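Local coordinates for protein argonaute (Aquifex aeolicus, PDB 1YVU), which cleaves RNA targets as a DNA-guided endonuclease, using a short single-stranded DNA to select the complementary strand and divalent metal ions for the cut, at residues Y10-R15 against Y301-S306; E96-F101 against N142-K147. All blocks are in the same frame, centred on the assembly; numbering follows the deposited sequence.

Interaction 1: Y10-R15 against Y301-S306; sequences YRIEYR and YGWYIS
Ser306 N donates to Arg11 O at 2.8 Å, one of four backbone bonds that join strand 10-14 of the N-terminal domain to strand 303-305 of linker L2 as antiparallel neighbours. Glu13 and Tyr304 form the hydrogen-bonded pair, Glu13 N to Tyr304 O and Tyr304 N to Glu13 O, and Arg15 N closes the series on Gly302 O at 2.9 Å. Gly302, with positive phi, ends the preceding helix in a Schellman motif, and the strand begins at the next residue. On one face of the sheet the Tyr14 ring forms an offset stack with the five-membered ring of Trp303, centroids 4.3 Å apart and planes at 24°. Tyr14 CB sits over the six-membered ring of Trp303 in a CH-pi contact, 4.0 Å from its centroid. The Ile12 chain, extended through CG1, carries CD1 to 3.7 Å from Trp303 CZ3. Leu100 and Phe101 of helix 94-107 and Leu291 and Leu298 of helix 280-299 pack against this apolar face. The other face carries Glu13 and Tyr304 side by side, carboxylate and ring planes 18° apart; Glu13 OE1 is also salt-bridged to Arg15 NH2 at 2.7 Å. The pairing thus separates a largely apolar, helix-covered face from one carrying the Glu13-Arg15 ion pair and the Tyr304 ring, while the main-chain bonds hold linker L2 to the N-terminal domain.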
# COMPACT_ATOMS: atom_id res chain seq x y z
N TYR A 10 1.73 16.42 -15.29
CA TYR A 10 1.92 17.63 -16.08
C TYR A 10 3.37 17.74 -16.50
O TYR A 10 4.26 17.67 -15.64
CB TYR A 10 1.62 18.86 -15.22
CG TYR A 10 0.29 18.87 -14.54
CD1 TYR A 10 0.11 18.29 -13.26
CD2 TYR A 10 -0.83 19.41 -15.20
CE1 TYR A 10 -1.18 18.23 -12.66
CE2 TYR A 10 -2.11 19.39 -14.61
CZ TYR A 10 -2.28 18.78 -13.35
OH TYR A 10 -3.56 18.67 -12.83
N ARG A 11 3.61 18.04 -17.79
CA ARG A 11 4.97 18.20 -18.34
C ARG A 11 5.65 19.32 -17.62
O ARG A 11 5.10 20.39 -17.50
CB ARG A 11 4.98 18.51 -19.84
CG ARG A 11 4.63 17.31 -20.68
CD ARG A 11 4.96 17.44 -22.16
NE ARG A 11 4.74 16.16 -22.84
CZ ARG A 11 4.52 15.99 -24.15
NH1 ARG A 11 4.48 17.03 -24.97
NH2 ARG A 11 4.31 14.76 -24.63
N ILE A 12 6.75 18.97 -16.97
CA ILE A 12 7.55 19.91 -16.22
C ILE A 12 8.87 20.15 -16.98
O ILE A 12 9.41 19.25 -17.64
CB ILE A 12 7.73 19.47 -14.72
CG1 ILE A 12 8.48 20.54 -13.94
CG2 ILE A 12 8.42 18.12 -14.58
CD1 ILE A 12 8.40 20.35 -12.48
N GLU A 13 9.35 21.38 -16.94
CA GLU A 13 10.56 21.76 -17.63
C GLU A 13 11.37 22.77 -16.83
O GLU A 13 10.81 23.55 -16.06
CB GLU A 13 10.20 22.35 -19.00
CG GLU A 13 10.23 21.34 -20.14
CD GLU A 13 9.17 21.57 -21.20
OE1 GLU A 13 8.82 22.73 -21.51
OE2 GLU A 13 8.70 20.57 -21.76
N TYR A 14 12.69 22.67 -16.96
CA TYR A 14 13.63 23.57 -16.29
C TYR A 14 14.66 24.14 -17.31
O TYR A 14 15.47 23.40 -17.89
CB TYR A 14 14.33 22.87 -15.12
CG TYR A 14 15.15 23.79 -14.24
CD1 TYR A 14 14.63 25.01 -13.77
CD2 TYR A 14 16.46 23.45 -13.88
CE1 TYR A 14 15.38 25.87 -12.96
CE2 TYR A 14 17.24 24.31 -13.06
CZ TYR A 14 16.69 25.52 -12.61
OH TYR A 14 17.47 26.43 -11.89
N ARG A 15 14.59 25.45 -17.52
CA ARG A 15 15.47 26.19 -18.43
C ARG A 15 15.96 27.46 -17.66
O ARG A 15 15.55 28.58 -18.00
CB ARG A 15 14.69 26.64 -19.70
CG ARG A 15 13.93 25.56 -20.45
CD ARG A 15 13.19 26.16 -21.66
NE ARG A 15 11.96 25.47 -22.09
CZ ARG A 15 11.89 24.23 -22.56
NH1 ARG A 15 12.96 23.46 -22.66
NH2 ARG A 15 10.74 23.79 -23.07
N TYR A 301 12.54 31.47 -11.70
CA TYR A 301 13.66 30.59 -11.36
C TYR A 301 13.99 29.64 -12.48
O TYR A 301 14.98 28.89 -12.42
CB TYR A 301 13.36 29.89 -10.03
CG TYR A 301 13.24 30.90 -8.90
CD1 TYR A 301 12.02 31.54 -8.62
CD2 TYR A 301 14.39 31.31 -8.17
CE1 TYR A 301 11.94 32.59 -7.66
CE2 TYR A 301 14.31 32.36 -7.19
CZ TYR A 301 13.08 33.00 -6.95
OH TYR A 301 13.02 34.07 -6.09
N GLY A 302 13.19 29.75 -13.55
CA GLY A 302 13.35 28.95 -14.75
C GLY A 302 12.47 27.72 -14.91
O GLY A 302 12.72 26.91 -15.80
N TRP A 303 11.43 27.60 -14.08
CA TRP A 303 10.53 26.45 -14.11
C TRP A 303 9.21 26.62 -14.85
O TRP A 303 8.49 27.59 -14.64
CB TRP A 303 10.19 26.00 -12.69
CG TRP A 303 11.28 25.38 -11.94
CD1 TRP A 303 12.11 26.00 -11.08
CD2 TRP A 303 11.68 23.99 -11.96
NE1 TRP A 303 13.00 25.10 -10.53
CE2 TRP A 303 12.76 23.86 -11.05
CE3 TRP A 303 11.22 22.84 -12.65
CZ2 TRP A 303 13.41 22.62 -10.81
CZ3 TRP A 303 11.88 21.58 -12.41
CH2 TRP A 303 12.96 21.51 -11.48
N TYR A 304 8.87 25.61 -15.65
CA TYR A 304 7.62 25.57 -16.39
C TYR A 304 6.93 24.29 -16.01
O TYR A 304 7.58 23.25 -15.84
CB TYR A 304 7.85 25.54 -17.89
CG TYR A 304 6.58 25.49 -18.70
CD1 TYR A 304 5.78 26.65 -18.84
CD2 TYR A 304 6.17 24.31 -19.37
CE1 TYR A 304 4.61 26.65 -19.62
CE2 TYR A 304 4.99 24.29 -20.17
CZ TYR A 304 4.22 25.47 -20.29
OH TYR A 304 3.07 25.51 -21.05
N ILE A 305 5.61 24.38 -15.87
CA ILE A 305 4.75 23.27 -15.55
C ILE A 305 3.56 23.46 -16.48
O ILE A 305 2.97 24.55 -16.55
CB ILE A 305 4.27 23.26 -14.04
CG1 ILE A 305 5.46 23.28 -13.06
CG2 ILE A 305 3.44 21.98 -13.77
CD1 ILE A 305 5.11 23.40 -11.59
N SER A 306 3.23 22.40 -17.23
CA SER A 306 2.11 22.41 -18.15
C SER A 306 0.76 22.52 -17.39
O SER A 306 0.58 21.89 -16.35
CB SER A 306 2.12 21.11 -18.98
OG SER A 306 1.30 21.20 -20.15

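Interaction 2: E96-F101 against N142-K147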
# COMPACT_ATOMS: atom_id res chain seq x y z
N GLU A 96 16.94 13.72 -10.06
CA GLU A 96 17.61 15.01 -9.95
C GLU A 96 16.62 16.15 -10.08
O GLU A 96 16.64 17.08 -9.26
CB GLU A 96 18.69 15.16 -11.01
CG GLU A 96 19.77 14.11 -10.92
CD GLU A 96 20.80 14.23 -12.02
OE1 GLU A 96 20.80 15.25 -12.75
OE2 GLU A 96 21.62 13.28 -12.16
N CYS A 97 15.68 16.00 -11.03
CA CYS A 97 14.64 17.00 -11.28
C CYS A 97 13.77 17.21 -10.04
O CYS A 97 13.54 18.36 -9.62
CB CYS A 97 13.81 16.57 -12.50
SG CYS A 97 12.49 17.69 -12.88
N GLN A 98 13.40 16.10 -9.42
CA GLN A 98 12.60 16.11 -8.20
C GLN A 98 13.36 16.76 -7.04
O GLN A 98 12.87 17.71 -6.43
CB GLN A 98 12.26 14.70 -7.88
CG GLN A 98 11.34 14.51 -6.72
CD GLN A 98 11.44 13.10 -6.29
OE1 GLN A 98 12.28 12.76 -5.41
NE2 GLN A 98 10.73 12.21 -7.01
N GLU A 99 14.58 16.29 -6.81
CA GLU A 99 15.44 16.77 -5.74
C GLU A 99 15.55 18.26 -5.80
O GLU A 99 15.17 18.93 -4.84
CB GLU A 99 16.82 16.15 -5.83
CG GLU A 99 16.79 14.68 -5.60
CD GLU A 99 18.16 14.08 -5.49
OE1 GLU A 99 19.16 14.78 -5.74
OE2 GLU A 99 18.26 12.90 -5.11
N LEU A 100 15.86 18.77 -7.00
CA LEU A 100 15.99 20.21 -7.21
C LEU A 100 14.62 20.93 -7.11
O LEU A 100 14.49 21.86 -6.32
CB LEU A 100 16.70 20.50 -8.54
CG LEU A 100 17.23 21.93 -8.66
CD1 LEU A 100 18.61 21.96 -8.08
CD2 LEU A 100 17.24 22.46 -10.11
N PHE A 101 13.60 20.42 -7.80
CA PHE A 101 12.26 21.02 -7.76
C PHE A 101 11.72 21.21 -6.33
O PHE A 101 11.26 22.29 -5.98
CB PHE A 101 11.26 20.19 -8.58
CG PHE A 101 9.84 20.78 -8.66
CD1 PHE A 101 9.57 21.96 -9.39
CD2 PHE A 101 8.77 20.14 -8.00
CE1 PHE A 101 8.24 22.51 -9.46
CE2 PHE A 101 7.44 20.68 -8.06
CZ PHE A 101 7.18 21.87 -8.79
N ASN A 142 1.95 16.04 -1.89
CA ASN A 142 3.08 15.23 -2.30
C ASN A 142 3.33 15.35 -3.82
O ASN A 142 2.40 15.22 -4.63
CB ASN A 142 2.85 13.77 -1.89
CG ASN A 142 3.04 13.53 -0.37
OD1 ASN A 142 3.05 14.46 0.45
ND2 ASN A 142 3.20 12.27 -0.01
N GLU A 143 4.57 15.73 -4.16
CA GLU A 143 5.03 15.89 -5.55
C GLU A 143 6.18 14.93 -5.82
O GLU A 143 7.12 14.82 -5.03
CB GLU A 143 5.59 17.29 -5.86
CG GLU A 143 4.79 18.49 -5.41
CD GLU A 143 4.95 18.78 -3.94
OE1 GLU A 143 5.93 18.32 -3.32
OE2 GLU A 143 4.07 19.48 -3.39
N LYS A 144 6.11 14.27 -6.96
CA LYS A 144 7.17 13.37 -7.38
C LYS A 144 7.33 13.60 -8.89
O LYS A 144 6.36 13.90 -9.58
CB LYS A 144 6.81 11.92 -7.06
CG LYS A 144 7.32 11.47 -5.72
CD LYS A 144 6.57 10.29 -5.20
CE LYS A 144 7.06 9.94 -3.81
NZ LYS A 144 6.01 9.19 -3.04
N VAL A 145 8.58 13.60 -9.37
CA VAL A 145 8.84 13.79 -10.79
C VAL A 145 9.06 12.45 -11.45
O VAL A 145 9.96 11.70 -11.08
CB VAL A 145 10.02 14.74 -11.04
CG1 VAL A 145 10.41 14.74 -12.51
CG2 VAL A 145 9.64 16.17 -10.60
N LEU A 146 8.17 12.13 -12.39
CA LEU A 146 8.20 10.89 -13.18
C LEU A 146 8.64 11.20 -14.60
O LEU A 146 8.86 12.35 -14.94
CB LEU A 146 6.83 10.20 -13.19
CG LEU A 146 6.04 9.94 -11.90
CD1 LEU A 146 5.05 8.86 -12.18
CD2 LEU A 146 6.94 9.53 -10.72
N LYS A 147 8.76 10.17 -15.43
CA LYS A 147 9.24 10.31 -16.80
C LYS A 147 8.29 9.57 -17.67
O LYS A 147 8.06 8.38 -17.44
CB LYS A 147 10.60 9.64 -16.93
CG LYS A 147 11.42 9.98 -18.15
CD LYS A 147 12.74 9.23 -18.11
CE LYS A 147 13.45 9.29 -19.45
NZ LYS A 147 14.62 8.37 -19.46
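Cys97 and Val145 make the apolar part of this contact between helix 96-101 and strand 142-147. Cys97 SG meets Val145 CG1 at 3.6 Å; with SG anti to the backbone N (chi1 179°), the sulfur lies against this methyl. The second valine methyl, CG2, lies against the helix backbone, 3.8 Å from Gln98 CA, so both branches of Val145 are used. Gln98 CB touches Val145 CB at 3.9 Å, which brings the aliphatic start of the glutamine into the same packing. Phe101, one turn after Cys97, turns the edge of its ring to Glu143, with Phe101 CE2 4.3 Å from Glu143 CG. The helix thus packs on one face of the antiparallel sheet that also includes strands 153-165 and 9-14, running at 152° to the strand segment. Between the two segments, N-terminal domain and linker L1 meet by side-chain packing without a hydrogen bond; Arg102, just beyond, donates NH2 to Glu143 O. The extended Gln98 chain runs beside that of Lys144 in the same direction, and its amide packs on the aliphatic part of the lysine, Gln98 NE2 3.7 Å from Lys144 CG. The buried carboxylate of Glu143 is held from other parts of the chain: OE2 is hydrogen-bonded to Tyr294 OH and OE1 forms a salt bridge with Lys111 NZ.

In the fold
Interactions 1 and 2 have centres 11 Å apart and involve the same five-stranded antiparallel sheet, in the order 127-129, 134-147, 153-165, 9-14, 303-305. Interaction 1 pairs its last two strands, whereas interaction 2 sets helix 94-107 against strand 134-147. That helix links them: Leu100 CD2 lies 3.5 Å from Tyr14 CE2, and Phe101 CB is 3.6 Å from Trp303 CH2. Along the chain the order is 10-15, 96-101, 142-147, 301-306, so both segments of interaction 2 fall between those of interaction 1. N-terminal domain, linker L1 and linker L2 therefore share one packed unit within the PAZ lobe, away from the metal site of the PIWI domain.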